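Local coordinates for protein acyl-coenzyme A oxidase 3 (PDB 5YS9) that oxidizes acyl-CoA substrates of different chain lengths to (2E)-enoyl-CoA with FAD as cofactor, passing the electrons to oxygen to give hydrogen peroxide in peroxisomal beta-oxidation, at residues 128-131 with 132-136. Sequence-based numbering, arbitrary orientation.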
loop_
_atom_site.group_PDB
_atom_site.type_symbol
_atom_site.label_atom_id
_atom_site.label_comp_id
_atom_site.label_asym_id
_atom_site.label_seq_id
_atom_site.Cartn_x
_atom_site.Cartn_y
_atom_site.Cartn_z
ATOM N N LEU A 128 -10.841 19.238 -16.638
ATOM C CA LEU A 128 -10.096 18.846 -17.821
ATOM C C LEU A 128 -10.672 19.292 -19.152
ATOM O O LEU A 128 -9.995 19.924 -19.925
ATOM C CB LEU A 128 -9.904 17.338 -17.840
ATOM C CG LEU A 128 -9.285 16.662 -16.640
ATOM C CD1 LEU A 128 -9.421 15.165 -16.787
ATOM C CD2 LEU A 128 -7.832 17.052 -16.561
ATOM N N PHE A 129 -11.950 19.050 -19.378
ATOM C CA PHE A 129 -12.592 19.492 -20.640
ATOM C C PHE A 129 -12.779 20.993 -20.707
ATOM O O PHE A 129 -12.417 21.591 -21.690
ATOM C CB PHE A 129 -13.958 18.856 -20.885
ATOM C CG PHE A 129 -14.629 19.340 -22.170
ATOM C CD1 PHE A 129 -14.314 18.765 -23.391
ATOM C CD2 PHE A 129 -15.568 20.381 -22.144
ATOM C CE1 PHE A 129 -14.927 19.188 -24.570
ATOM C CE2 PHE A 129 -16.176 20.833 -23.327
ATOM C CZ PHE A 129 -15.857 20.222 -24.545
ATOM N N MET A 130 -13.398 21.563 -19.680
ATOM C CA MET A 130 -13.545 23.018 -19.558
ATOM C C MET A 130 -12.182 23.736 -19.539
ATOM O O MET A 130 -12.043 24.798 -20.117
ATOM C CB MET A 130 -14.341 23.406 -18.318
ATOM C CG MET A 130 -15.835 23.154 -18.403
ATOM S SD MET A 130 -16.598 23.707 -19.940
ATOM C CE MET A 130 -16.587 25.474 -19.667
ATOM N N GLY A 131 -11.185 23.123 -18.911
ATOM C CA GLY A 131 -9.818 23.612 -18.946
ATOM C C GLY A 131 -9.230 23.678 -20.315
ATOM O O GLY A 131 -8.523 24.615 -20.620
ATOM N N ALA A 132 -9.498 22.668 -21.133
ATOM C CA ALA A 132 -8.972 22.606 -22.502
ATOM C C ALA A 132 -9.614 23.635 -23.413
ATOM O O ALA A 132 -8.909 24.312 -24.109
ATOM C CB ALA A 132 -9.176 21.231 -23.081
ATOM N N ILE A 133 -10.938 23.735 -23.426
ATOM C CA ILE A 133 -11.618 24.713 -24.303
ATOM C C ILE A 133 -11.340 26.181 -23.899
ATOM O O ILE A 133 -11.255 27.048 -24.757
ATOM C CB ILE A 133 -13.150 24.450 -24.475
ATOM C CG1 ILE A 133 -13.888 24.386 -23.137
ATOM C CG2 ILE A 133 -13.408 23.152 -25.246
ATOM C CD1 ILE A 133 -15.389 24.662 -23.248
ATOM N N ARG A 134 -11.192 26.434 -22.596
ATOM C CA ARG A 134 -10.828 27.745 -22.054
ATOM C C ARG A 134 -9.331 28.026 -22.248
ATOM O O ARG A 134 -8.969 29.079 -22.711
ATOM C CB ARG A 134 -11.219 27.833 -20.589
ATOM C CG ARG A 134 -11.236 29.241 -19.972
ATOM C CD ARG A 134 -12.160 29.300 -18.744
ATOM N NE ARG A 134 -11.972 28.138 -17.835
ATOM C CZ ARG A 134 -12.920 27.527 -17.095
ATOM N NH1 ARG A 134 -14.197 27.925 -17.110
ATOM N NH2 ARG A 134 -12.577 26.493 -16.324
ATOM N N GLY A 135 -8.481 27.072 -21.912
ATOM C CA GLY A 135 -7.056 27.207 -22.089
ATOM C C GLY A 135 -6.563 27.214 -23.531
ATOM O O GLY A 135 -5.578 27.890 -23.835
ATOM N N SER A 136 -7.212 26.465 -24.424
ATOM C CA SER A 136 -6.691 26.277 -25.801
ATOM C C SER A 136 -7.583 26.740 -26.963
ATOM O O SER A 136 -7.186 26.677 -28.124
ATOM C CB SER A 136 -6.241 24.825 -26.013
ATOM O OG SER A 136 -5.166 24.507 -25.148
#
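Phe129, Met130 and Ile133 form an apolar cluster on one flank of the alpha-helix 116-136, in the N-terminal domain of this acyl-CoA oxidase. Ile133 is the shared partner. Its CG2 methyl lies over a face of the Phe129 ring, 4.3 Å from the ring centroid and 26° off the normal, a CH-pi contact. The other branch serves Met130: Ile133 CD1 meets Met130 SD at 3.6 Å. The Ile133 torsions explain the split. CG1 is wedged between the backbone N and the carbonyl carbon (chi1 55°), while CG2 is anti to the carbonyl carbon. The Met130 terminal methyl CE also comes against Ile133 CD1. Trp145 of helix 139-147 and Leu277 cover Ile133 further. With an alanine here both branches are gone, and a gap would probably open beside the Phe129 ring and the Met130 sulfur, leaving both without their partner.

The backbone beneath is regular helix. Ile133 N donates to Phe129 O at 3.1 Å, nearly straight at 170°. Arg134 N bonds Met130 O, and Gly135 N bonds Gly131 O at 2.8 Å. At the other end of this run, the Leu128 side chain lies close to the bound FAD.

Arg134 folds back along the helix. Its CG is anti to the backbone N, and a bend at chi3 turns the guanidinium over the preceding turn. NH1 is hydrogen-bonded to Tyr142 OH of helix 139-147. Met130 O lies 3.8 Å above the plane of the Arg134 guanidinium, displaced from its centre.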